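Side-chain contacts in diketoreductase (Acinetobacter baylyi, PDB 4E12), which reduces dicarbonyl compounds with NADH and probably acts as an NAD-dependent (3S)-3-hydroxyacyl-CoA dehydrogenase: residues T12-L15 with G16-A20; A20-T23 with A24-F28; T119-S122 with T123-P126; D34-T37 with D38-D41. All coordinates share one frame; numbering follows the deposited sequence.

How the contacts relate
Contact 1 closes the turn after strand 6-10 and opens helix 14-25. Contact 2 ends that same helix and turns the chain toward strand 29-33. The two share A20 and follow each other without nesting, their centres about 11 Å apart. Contact 4 comes next and closes the turn from strand 29-33 into helix 37-57. It meets contact 1 through T12 and D34, which probably share a hydrogen bond. Contact 3 lies much later, in the loop between strand 116-119 and helix 126-133. Its N120 packs on L15 and I19 of contact 1. Contact 1 thus joins two loops that bind NAD, while contact 2 touches neither.

Contact 1: residues T12-L15 with G16-A20; sequences TGVL and GSQIA. With SO4 (sulfate ion), chain H.
S17 reaches the G13 carbonyl oxygen with two donors, one from either side of its plane. S17 N bonds to G13 O at 2.9 Å. S17 OG donates to G13 O from the opposite side, also at 2.9 Å. With chi1 at 66°, OG sits between the backbone N and the carbonyl carbon, which turns it back onto the start of the helix. The amide of Q18 runs alongside V14, both side chains pointing the same way, and its NE2 lies 3.5 Å from V14 CG1. Its bond to V14 O is weak; N146 is the stronger partner of NE2, and V148 N binds OE1. The CG1 branch of I19 packs against the L15 carbonyl, with CG1 3.1 Å from L15 O.

At the helix start, V14 N donates to SO4 O4 at 2.9 Å. L15 N points almost straight at SO4 O2 (169°). A water bridges G16 N and the sulfate. The sulfate probably came from the crystallisation liquor. T12, V14 and L15 bind NAD in this enzyme. An anion held by amides at a helix N terminus, with G13 and G16 in a GxGxxG pattern, is consistent with the dinucleotide-binding turn of a Rossmann fold.

Contact 2: residues A20-T23 with A24-F28; sequences AFQT and AFHGF
Q22 and H26, one helical turn apart, lie side by side and point the same way. H26 ND1 donates to Q22 O at 3.0 Å. The carbonyl oxygen sits in the imidazole plane, at its edge, and the N-H points at it at 161°. The Q22 amide lies beside the ring, out of its plane, with NE2 3.1 Å from H26 CE1. Amide and ring planes are turned 54° apart. Q22 CG stands anti to the backbone N (chi1 -175°), and a bend at chi2 brings the amide there. Y54 OH and I177 O hold the two ends of that amide.

Next to this pair, T23 CG2 packs on F28 CB at 3.7 Å. T23 O lies at the edge of the F28 ring and takes a weak bond from F28 N. T23 OG1 turns instead to I19 O. F25 CB approaches the F21 ring obliquely, and both phenyl rings meet Y54 edge-to-face.

The chain leaves the helix at H26, and G27, with positive phi, turns it on toward strand 29-33. The histidine N-H takes up the Q22 carbonyl, whose backbone bond from H26 N is only weak. ND1 therefore carries the proton, which fixes the rotation of the ring.

Contact 3: residues T119-S122 with T123-P126; sequences TNSS and TLLP
S121 reaches across the turn with its hydroxyl to the backbone N and CB of L124. A chi1 of -176° swings S121 OG away from its backbone N and across the loop. It accepts L124 N at 2.9 Å and, more weakly, T123 N at 3.4 Å. The same oxygen touches L124 CB at 3.3 Å. Both side chains also touch K100 of helix 97-110. T123 OG1 stays farther off, 3.9 Å from S121 OG.

Before this turn, T119 OG1 accepts S121 N at 3.1 Å, an ST turn, and also bonds to E91. The T119 methyl approaches the proline ring, with CG2 4.4 Å from P126 CG. The two limbs of the loop run in nearly opposed directions, 148° apart. A water donates to L124 O at 2.7 Å and more weakly to S121 O, so it bridges the limbs.

S122 points away from the turn, and its OG bonds to H143 NE2, a residue predicted to matter for catalysis. E95, itself an NAD-binding residue, takes the S122 N-H. N120 and S122 also bind NAD. The loop follows the C-terminal end of strand 116-119, where a Rossmann fold carries its cofactor and active-site loops.

Contact 4: residues D34-T37 with D38-D41; sequences DINT and DALD
N36, as N-cap, links loop 34-37 to helix 37-57, whose first turn is closed by L40 N to N36 O at 3.0 Å and D41 N to T37 O at 2.8 Å. The N36 side chain adds the capping bond. Its OD1 accepts A39 N at 2.9 Å, and the bond is straight at both ends: 167° at the hydrogen and 173° at the amide oxygen. A chi1 of 59° sets the N36 amide between its own backbone N and carbonyl carbon, which swings OD1 over the helix end. D38 CB lies beside the same oxygen.

A39 CB meets the carboxylate of D34, 3.5 Å from CG and about equally far from both oxygens. L40 CD2 packs beside D34 as well, 4.0 Å from its CB. The L40 branch point also lies against the N36 carbonyl, with CG 3.3 Å from N36 O. D34 OD1 takes I35 N at 2.7 Å through its anti lone pair, the one away from OD2. D34 OD2 bonds to T12 OG1.

D34 is an NAD-binding residue just after strand 29-33. In Rossmann folds, an acidic residue here usually takes the adenosine ribose hydroxyls. I35 N and T12 OG1 hold the two carboxylate oxygens, and the A39 methyl lies against the group. Together they probably set its orientation for the cofactor.

Contact 1: residues T12-L15 with G16-A20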
ATOM      1  N   THR A  12       3.546  13.291 -28.814  1.00 34.37           N
ATOM      2  CA  THR A  12       2.131  13.593 -28.734  1.00 34.27           C
ATOM      3  C   THR A  12       1.318  12.345 -28.492  1.00 36.80           C
ATOM      4  O   THR A  12       0.155  12.269 -28.897  1.00 34.84           O
ATOM      5  CB  THR A  12       1.641  14.284 -30.010  1.00 35.61           C
ATOM      6  OG1 THR A  12       1.892  13.445 -31.152  1.00 35.78           O
ATOM      7  CG2 THR A  12       2.358  15.615 -30.177  1.00 32.16           C
ATOM      8  N   GLY A  13       1.948  11.368 -27.844  1.00 35.51           N
ATOM      9  CA  GLY A  13       1.259  10.145 -27.471  1.00 37.01           C
ATOM     10  C   GLY A  13       0.303  10.337 -26.316  1.00 36.31           C
ATOM     11  O   GLY A  13      -0.103  11.464 -26.024  1.00 34.38           O
ATOM     12  N   VAL A  14      -0.068   9.242 -25.659  1.00 34.61           N
ATOM     13  CA  VAL A  14      -0.976   9.301 -24.517  1.00 32.19           C
ATOM     14  C   VAL A  14      -0.501  10.309 -23.460  1.00 33.39           C
ATOM     15  O   VAL A  14      -1.274  11.172 -23.032  1.00 32.43           O
ATOM     16  CB  VAL A  14      -1.143   7.899 -23.876  1.00 34.95           C
ATOM     17  CG1 VAL A  14      -1.950   7.993 -22.594  1.00 34.15           C
ATOM     18  CG2 VAL A  14      -1.830   6.951 -24.861  1.00 36.40           C
ATOM     19  N   LEU A  15       0.768  10.213 -23.061  1.00 31.35           N
ATOM     20  CA  LEU A  15       1.318  11.082 -22.026  1.00 30.04           C
ATOM     21  C   LEU A  15       1.644  12.481 -22.542  1.00 27.33           C
ATOM     22  O   LEU A  15       1.327  13.467 -21.882  1.00 28.36           O
ATOM     23  CB  LEU A  15       2.556  10.473 -21.375  1.00 35.45           C
ATOM     24  CG  LEU A  15       2.340   9.165 -20.608  1.00 50.08           C
ATOM     25  CD1 LEU A  15       3.675   8.528 -20.235  1.00 60.73           C
ATOM     26  CD2 LEU A  15       1.495   9.440 -19.376  1.00 46.20           C
ATOM     27  N   GLY A  16       2.302  12.579 -23.688  1.00 26.09           N
ATOM     28  CA  GLY A  16       2.622  13.889 -24.227  1.00 28.24           C
ATOM     29  C   GLY A  16       1.398  14.752 -24.502  1.00 27.22           C
ATOM     30  O   GLY A  16       1.416  15.967 -24.294  1.00 29.54           O
ATOM     31  N   SER A  17       0.327  14.142 -24.981  1.00 27.59           N
ATOM     32  CA  SER A  17      -0.853  14.936 -25.320  1.00 26.58           C
ATOM     33  C   SER A  17      -1.542  15.446 -24.051  1.00 26.74           C
ATOM     34  O   SER A  17      -2.013  16.581 -24.030  1.00 29.48           O
ATOM     35  CB  SER A  17      -1.841  14.179 -26.212  1.00 30.29           C
ATOM     36  OG  SER A  17      -2.397  13.080 -25.525  1.00 33.24           O
ATOM     37  N   GLN A  18      -1.594  14.634 -22.997  1.00 30.79           N
ATOM     38  CA  GLN A  18      -2.176  15.103 -21.729  1.00 30.73           C
ATOM     39  C   GLN A  18      -1.355  16.240 -21.131  1.00 27.15           C
ATOM     40  O   GLN A  18      -1.905  17.216 -20.618  1.00 32.19           O
ATOM     41  CB  GLN A  18      -2.259  13.972 -20.710  1.00 32.71           C
ATOM     42  CG  GLN A  18      -3.157  12.852 -21.141  1.00 37.33           C
ATOM     43  CD  GLN A  18      -3.297  11.759 -20.107  1.00 36.54           C
ATOM     44  OE1 GLN A  18      -3.332  12.008 -18.900  1.00 33.67           O
ATOM     45  NE2 GLN A  18      -3.374  10.534 -20.581  1.00 38.21           N
ATOM     46  N   ILE A  19      -0.033  16.106 -21.177  1.00 29.68           N
ATOM     47  CA  ILE A  19       0.842  17.116 -20.609  1.00 27.67           C
ATOM     48  C   ILE A  19       0.669  18.419 -21.376  1.00 29.17           C
ATOM     49  O   ILE A  19       0.572  19.498 -20.785  1.00 25.87           O
ATOM     50  CB  ILE A  19       2.326  16.673 -20.680  1.00 30.96           C
ATOM     51  CG1 ILE A  19       2.553  15.439 -19.797  1.00 31.27           C
ATOM     52  CG2 ILE A  19       3.236  17.837 -20.305  1.00 28.94           C
ATOM     53  CD1 ILE A  19       3.946  14.820 -19.918  1.00 32.45           C
ATOM     54  N   ALA A  20       0.625  18.300 -22.696  1.00 30.00           N
ATOM     55  CA  ALA A  20       0.470  19.455 -23.564  1.00 29.52           C
ATOM     56  C   ALA A  20      -0.875  20.120 -23.329  1.00 30.89           C
ATOM     57  O   ALA A  20      -0.948  21.347 -23.216  1.00 30.62           O
ATOM     58  CB  ALA A  20       0.641  19.044 -25.020  1.00 26.50           C
TER
HETATM   59  S   SO4 H 407       2.869   7.233 -25.201  1.00 56.94           S
HETATM   60  O1  SO4 H 407       3.147   6.164 -24.223  1.00 79.37           O
HETATM   61  O2  SO4 H 407       2.644   8.500 -24.478  1.00 52.97           O
HETATM   62  O3  SO4 H 407       4.012   7.376 -26.118  1.00 50.58           O
HETATM   63  O4  SO4 H 407       1.664   6.879 -25.977  1.00 42.91           O
HETATM   64  O   HOH W   1       3.789  10.939 -25.683  1.00 34.40           O

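Contact 2: residues A20-T23 with A24-F28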
ATOM      1  N   ALA A  20       0.625  18.300 -22.696  1.00 30.00           N
ATOM      2  CA  ALA A  20       0.470  19.455 -23.564  1.00 29.52           C
ATOM      3  C   ALA A  20      -0.875  20.120 -23.329  1.00 30.89           C
ATOM      4  O   ALA A  20      -0.948  21.347 -23.216  1.00 30.62           O
ATOM      5  CB  ALA A  20       0.641  19.044 -25.020  1.00 26.50           C
ATOM      6  N   PHE A  21      -1.933  19.318 -23.205  1.00 29.43           N
ATOM      7  CA  PHE A  21      -3.263  19.869 -23.054  1.00 30.22           C
ATOM      8  C   PHE A  21      -3.454  20.518 -21.701  1.00 31.16           C
ATOM      9  O   PHE A  21      -3.980  21.622 -21.628  1.00 29.07           O
ATOM     10  CB  PHE A  21      -4.374  18.841 -23.309  1.00 28.22           C
ATOM     11  CG  PHE A  21      -5.716  19.479 -23.516  1.00 31.97           C
ATOM     12  CD1 PHE A  21      -6.125  19.854 -24.795  1.00 30.17           C
ATOM     13  CD2 PHE A  21      -6.570  19.721 -22.435  1.00 31.09           C
ATOM     14  CE1 PHE A  21      -7.379  20.468 -25.003  1.00 33.07           C
ATOM     15  CE2 PHE A  21      -7.816  20.328 -22.628  1.00 33.90           C
ATOM     16  CZ  PHE A  21      -8.224  20.700 -23.911  1.00 34.14           C
ATOM     17  N   GLN A  22      -3.055  19.837 -20.633  1.00 27.87           N
ATOM     18  CA  GLN A  22      -3.078  20.413 -19.295  1.00 29.77           C
ATOM     19  C   GLN A  22      -2.346  21.761 -19.275  1.00 36.27           C
ATOM     20  O   GLN A  22      -2.800  22.736 -18.671  1.00 33.20           O
ATOM     21  CB  GLN A  22      -2.423  19.442 -18.294  1.00 27.18           C
ATOM     22  CG  GLN A  22      -2.496  19.890 -16.821  1.00 30.15           C
ATOM     23  CD  GLN A  22      -3.893  19.825 -16.215  1.00 29.13           C
ATOM     24  OE1 GLN A  22      -4.856  19.401 -16.858  1.00 35.55           O
ATOM     25  NE2 GLN A  22      -4.005  20.248 -14.962  1.00 33.98           N
ATOM     26  N   THR A  23      -1.202  21.816 -19.944  1.00 33.90           N
ATOM     27  CA  THR A  23      -0.381  23.019 -19.933  1.00 32.14           C
ATOM     28  C   THR A  23      -1.058  24.147 -20.720  1.00 33.33           C
ATOM     29  O   THR A  23      -1.092  25.297 -20.270  1.00 39.67           O
ATOM     30  CB  THR A  23       1.046  22.712 -20.445  1.00 30.98           C
ATOM     31  OG1 THR A  23       1.698  21.830 -19.523  1.00 27.33           O
ATOM     32  CG2 THR A  23       1.871  23.978 -20.557  1.00 30.39           C
ATOM     33  N   ALA A  24      -1.612  23.804 -21.875  1.00 31.42           N
ATOM     34  CA  ALA A  24      -2.393  24.743 -22.671  1.00 33.16           C
ATOM     35  C   ALA A  24      -3.629  25.225 -21.901  1.00 32.85           C
ATOM     36  O   ALA A  24      -3.881  26.433 -21.820  1.00 32.03           O
ATOM     37  CB  ALA A  24      -2.787  24.113 -24.000  1.00 30.56           C
ATOM     38  N   PHE A  25      -4.371  24.293 -21.302  1.00 34.47           N
ATOM     39  CA  PHE A  25      -5.594  24.635 -20.551  1.00 31.40           C
ATOM     40  C   PHE A  25      -5.328  25.678 -19.451  1.00 36.95           C
ATOM     41  O   PHE A  25      -6.217  26.459 -19.091  1.00 36.91           O
ATOM     42  CB  PHE A  25      -6.209  23.369 -19.937  1.00 34.98           C
ATOM     43  CG  PHE A  25      -7.454  23.623 -19.128  1.00 40.31           C
ATOM     44  CD1 PHE A  25      -8.579  24.214 -19.708  1.00 38.99           C
ATOM     45  CD2 PHE A  25      -7.504  23.268 -17.784  1.00 37.31           C
ATOM     46  CE1 PHE A  25      -9.736  24.444 -18.947  1.00 39.38           C
ATOM     47  CE2 PHE A  25      -8.644  23.492 -17.027  1.00 38.60           C
ATOM     48  CZ  PHE A  25      -9.758  24.079 -17.604  1.00 32.11           C
ATOM     49  N   HIS A  26      -4.113  25.692 -18.923  1.00 30.14           N
ATOM     50  CA  HIS A  26      -3.755  26.609 -17.845  1.00 30.52           C
ATOM     51  C   HIS A  26      -3.049  27.881 -18.287  1.00 35.51           C
ATOM     52  O   HIS A  26      -2.422  28.548 -17.461  1.00 33.96           O
ATOM     53  CB  HIS A  26      -2.936  25.923 -16.767  1.00 29.59           C
ATOM     54  CG  HIS A  26      -3.744  25.077 -15.839  1.00 31.37           C
ATOM     55  ND1 HIS A  26      -4.077  23.771 -16.119  1.00 39.85           N
ATOM     56  CD2 HIS A  26      -4.290  25.356 -14.630  1.00 32.50           C
ATOM     57  CE1 HIS A  26      -4.796  23.280 -15.124  1.00 34.30           C
ATOM     58  NE2 HIS A  26      -4.938  24.222 -14.209  1.00 37.65           N
ATOM     59  N   GLY A  27      -3.129  28.210 -19.574  1.00 37.42           N
ATOM     60  CA  GLY A  27      -2.750  29.546 -19.999  1.00 36.14           C
ATOM     61  C   GLY A  27      -1.412  29.690 -20.677  1.00 41.30           C
ATOM     62  O   GLY A  27      -1.098  30.763 -21.187  1.00 41.35           O
ATOM     63  N   PHE A  28      -0.608  28.637 -20.692  1.00 37.11           N
ATOM     64  CA  PHE A  28       0.711  28.711 -21.319  1.00 35.45           C
ATOM     65  C   PHE A  28       0.597  28.610 -22.826  1.00 34.18           C
ATOM     66  O   PHE A  28      -0.419  28.139 -23.346  1.00 33.84           O
ATOM     67  CB  PHE A  28       1.643  27.626 -20.765  1.00 34.36           C
ATOM     68  CG  PHE A  28       1.983  27.808 -19.309  1.00 36.03           C
ATOM     69  CD1 PHE A  28       1.079  27.447 -18.321  1.00 39.13           C
ATOM     70  CD2 PHE A  28       3.207  28.344 -18.930  1.00 36.32           C
ATOM     71  CE1 PHE A  28       1.389  27.619 -16.973  1.00 35.34           C
ATOM     72  CE2 PHE A  28       3.524  28.520 -17.580  1.00 33.87           C
ATOM     73  CZ  PHE A  28       2.611  28.153 -16.604  1.00 37.08           C
TER

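Contact 3: residues T119-S122 with T123-P126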
ATOM      1  N   THR A 119      12.412  15.729 -18.608  1.00 30.51           N
ATOM      2  CA  THR A 119      12.032  14.412 -19.119  1.00 31.53           C
ATOM      3  C   THR A 119      10.859  13.836 -18.314  1.00 33.03           C
ATOM      4  O   THR A 119      10.803  14.012 -17.094  1.00 34.14           O
ATOM      5  CB  THR A 119      13.238  13.424 -19.045  1.00 28.19           C
ATOM      6  OG1 THR A 119      12.835  12.130 -19.504  1.00 31.50           O
ATOM      7  CG2 THR A 119      13.782  13.324 -17.622  1.00 27.30           C
ATOM      8  N   ASN A 120       9.921  13.168 -18.992  1.00 33.43           N
ATOM      9  CA  ASN A 120       8.793  12.526 -18.317  1.00 32.83           C
ATOM     10  C   ASN A 120       9.085  11.036 -18.131  1.00 34.14           C
ATOM     11  O   ASN A 120       8.200  10.270 -17.736  1.00 32.34           O
ATOM     12  CB  ASN A 120       7.495  12.719 -19.137  1.00 33.46           C
ATOM     13  CG  ASN A 120       6.290  12.044 -18.501  1.00 35.62           C
ATOM     14  OD1 ASN A 120       6.012  12.227 -17.311  1.00 33.26           O
ATOM     15  ND2 ASN A 120       5.576  11.246 -19.286  1.00 36.51           N
ATOM     16  N   SER A 121      10.339  10.636 -18.373  1.00 31.10           N
ATOM     17  CA  SER A 121      10.706   9.219 -18.501  1.00 38.74           C
ATOM     18  C   SER A 121      10.362   8.388 -17.265  1.00 34.41           C
ATOM     19  O   SER A 121      10.689   8.777 -16.142  1.00 32.43           O
ATOM     20  CB  SER A 121      12.200   9.070 -18.835  1.00 36.19           C
ATOM     21  OG  SER A 121      12.541   7.708 -19.051  1.00 41.74           O
ATOM     22  N   SER A 122       9.709   7.243 -17.483  1.00 40.41           N
ATOM     23  CA  SER A 122       9.426   6.285 -16.410  1.00 43.90           C
ATOM     24  C   SER A 122      10.441   5.139 -16.342  1.00 50.68           C
ATOM     25  O   SER A 122      10.368   4.316 -15.428  1.00 48.77           O
ATOM     26  CB  SER A 122       8.014   5.680 -16.540  1.00 42.98           C
ATOM     27  OG  SER A 122       6.983   6.633 -16.315  1.00 54.29           O
ATOM     28  N   THR A 123      11.376   5.065 -17.285  1.00 50.33           N
ATOM     29  CA  THR A 123      12.323   3.953 -17.294  1.00 53.12           C
ATOM     30  C   THR A 123      13.776   4.421 -17.272  1.00 53.72           C
ATOM     31  O   THR A 123      14.683   3.633 -16.996  1.00 60.00           O
ATOM     32  CB  THR A 123      12.140   3.072 -18.535  1.00 54.92           C
ATOM     33  OG1 THR A 123      12.481   3.827 -19.703  1.00 54.94           O
ATOM     34  CG2 THR A 123      10.701   2.612 -18.644  1.00 54.22           C
ATOM     35  N   LEU A 124      14.003   5.692 -17.571  1.00 41.18           N
ATOM     36  CA  LEU A 124      15.354   6.233 -17.620  1.00 41.52           C
ATOM     37  C   LEU A 124      15.564   7.343 -16.608  1.00 44.85           C
ATOM     38  O   LEU A 124      14.707   8.211 -16.427  1.00 44.47           O
ATOM     39  CB  LEU A 124      15.667   6.735 -19.025  1.00 38.38           C
ATOM     40  CG  LEU A 124      16.040   5.633 -20.014  1.00 45.41           C
ATOM     41  CD1 LEU A 124      15.842   6.050 -21.464  1.00 42.54           C
ATOM     42  CD2 LEU A 124      17.483   5.220 -19.726  1.00 41.14           C
ATOM     43  N   LEU A 125      16.712   7.303 -15.945  1.00 45.48           N
ATOM     44  CA  LEU A 125      17.078   8.323 -14.975  1.00 44.65           C
ATOM     45  C   LEU A 125      17.648   9.567 -15.649  1.00 43.25           C
ATOM     46  O   LEU A 125      18.292   9.478 -16.696  1.00 41.10           O
ATOM     47  CB  LEU A 125      18.128   7.765 -14.006  1.00 40.08           C
ATOM     48  CG  LEU A 125      17.718   6.595 -13.115  1.00 37.11           C
ATOM     49  CD1 LEU A 125      18.892   6.219 -12.229  1.00 42.17           C
ATOM     50  CD2 LEU A 125      16.546   7.037 -12.246  1.00 36.32           C
ATOM     51  N   PRO A 126      17.402  10.751 -15.067  1.00 37.69           N
ATOM     52  CA  PRO A 126      17.957  11.968 -15.663  1.00 39.62           C
ATOM     53  C   PRO A 126      19.478  11.892 -15.768  1.00 41.37           C
ATOM     54  O   PRO A 126      20.091  12.521 -16.634  1.00 45.99           O
ATOM     55  CB  PRO A 126      17.495  13.070 -14.712  1.00 38.13           C
ATOM     56  CG  PRO A 126      16.232  12.519 -14.109  1.00 43.97           C
ATOM     57  CD  PRO A 126      16.489  11.052 -13.944  1.00 39.47           C
TER
HETATM   58  O   HOH W   2      13.501   8.844 -14.114  1.00 45.54           O

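Contact 4: residues D34-T37 with D38-D41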
ATOM      1  N   ASP A  34       6.027  16.627 -33.009  1.00 31.44           N
ATOM      2  CA  ASP A  34       6.102  15.213 -33.334  1.00 28.99           C
ATOM      3  C   ASP A  34       6.700  15.082 -34.732  1.00 33.40           C
ATOM      4  O   ASP A  34       6.983  16.094 -35.384  1.00 32.17           O
ATOM      5  CB  ASP A  34       4.747  14.536 -33.196  1.00 36.28           C
ATOM      6  CG  ASP A  34       4.870  13.067 -32.800  1.00 37.31           C
ATOM      7  OD1 ASP A  34       5.839  12.401 -33.205  1.00 36.53           O
ATOM      8  OD2 ASP A  34       4.009  12.578 -32.051  1.00 37.87           O
ATOM      9  N   ILE A  35       6.891  13.855 -35.198  1.00 32.39           N
ATOM     10  CA  ILE A  35       7.844  13.633 -36.287  1.00 37.54           C
ATOM     11  C   ILE A  35       7.343  13.979 -37.680  1.00 36.13           C
ATOM     12  O   ILE A  35       8.140  14.337 -38.544  1.00 35.87           O
ATOM     13  CB  ILE A  35       8.433  12.208 -36.257  1.00 40.10           C
ATOM     14  CG1 ILE A  35       7.338  11.163 -36.482  1.00 40.32           C
ATOM     15  CG2 ILE A  35       9.127  11.971 -34.929  1.00 42.01           C
ATOM     16  CD1 ILE A  35       7.851   9.725 -36.450  1.00 40.34           C
ATOM     17  N   ASN A  36       6.045  13.885 -37.931  1.00 37.07           N
ATOM     18  CA  ASN A  36       5.556  14.239 -39.253  1.00 37.66           C
ATOM     19  C   ASN A  36       4.117  14.693 -39.161  1.00 34.21           C
ATOM     20  O   ASN A  36       3.581  14.797 -38.051  1.00 30.75           O
ATOM     21  CB  ASN A  36       5.756  13.077 -40.242  1.00 38.83           C
ATOM     22  CG  ASN A  36       5.053  11.814 -39.812  1.00 40.78           C
ATOM     23  OD1 ASN A  36       4.082  11.857 -39.057  1.00 36.01           O
ATOM     24  ND2 ASN A  36       5.548  10.670 -40.276  1.00 34.76           N
ATOM     25  N   THR A  37       3.490  14.983 -40.297  1.00 36.70           N
ATOM     26  CA  THR A  37       2.145  15.531 -40.264  1.00 41.18           C
ATOM     27  C   THR A  37       1.132  14.447 -39.905  1.00 43.81           C
ATOM     28  O   THR A  37       0.074  14.747 -39.348  1.00 35.22           O
ATOM     29  CB  THR A  37       1.733  16.209 -41.585  1.00 48.07           C
ATOM     30  OG1 THR A  37       1.599  15.223 -42.609  1.00 46.09           O
ATOM     31  CG2 THR A  37       2.772  17.235 -42.002  1.00 42.92           C
ATOM     32  N   ASP A  38       1.441  13.192 -40.226  1.00 35.15           N
ATOM     33  CA  ASP A  38       0.590  12.091 -39.785  1.00 34.65           C
ATOM     34  C   ASP A  38       0.501  12.020 -38.254  1.00 35.16           C
ATOM     35  O   ASP A  38      -0.592  11.872 -37.702  1.00 39.50           O
ATOM     36  CB  ASP A  38       1.078  10.747 -40.324  1.00 40.79           C
ATOM     37  CG  ASP A  38       0.801  10.573 -41.804  1.00 55.97           C
ATOM     38  OD1 ASP A  38       0.015  11.365 -42.374  1.00 54.16           O
ATOM     39  OD2 ASP A  38       1.365   9.627 -42.392  1.00 70.85           O
ATOM     40  N   ALA A  39       1.640  12.094 -37.573  1.00 32.98           N
ATOM     41  CA  ALA A  39       1.635  12.091 -36.110  1.00 31.15           C
ATOM     42  C   ALA A  39       0.953  13.354 -35.575  1.00 34.10           C
ATOM     43  O   ALA A  39       0.276  13.328 -34.544  1.00 32.93           O
ATOM     44  CB  ALA A  39       3.051  12.006 -35.584  1.00 32.43           C
ATOM     45  N   LEU A  40       1.144  14.472 -36.260  1.00 33.77           N
ATOM     46  CA  LEU A  40       0.506  15.713 -35.823  1.00 32.29           C
ATOM     47  C   LEU A  40      -1.008  15.677 -36.002  1.00 37.30           C
ATOM     48  O   LEU A  40      -1.744  16.265 -35.204  1.00 37.65           O
ATOM     49  CB  LEU A  40       1.112  16.921 -36.533  1.00 36.31           C
ATOM     50  CG  LEU A  40       2.556  17.256 -36.183  1.00 30.86           C
ATOM     51  CD1 LEU A  40       3.019  18.385 -37.075  1.00 36.68           C
ATOM     52  CD2 LEU A  40       2.678  17.639 -34.721  1.00 32.70           C
ATOM     53  N   ASP A  41      -1.471  14.999 -37.047  1.00 35.02           N
ATOM     54  CA  ASP A  41      -2.901  14.792 -37.240  1.00 32.64           C
ATOM     55  C   ASP A  41      -3.482  13.966 -36.098  1.00 33.74           C
ATOM     56  O   ASP A  41      -4.565  14.270 -35.595  1.00 35.67           O
ATOM     57  CB  ASP A  41      -3.196  14.100 -38.574  1.00 42.63           C
ATOM     58  CG  ASP A  41      -2.939  15.002 -39.781  1.00 51.60           C
ATOM     59  OD1 ASP A  41      -2.875  16.246 -39.617  1.00 52.86           O
ATOM     60  OD2 ASP A  41      -2.806  14.456 -40.898  1.00 48.60           O
TER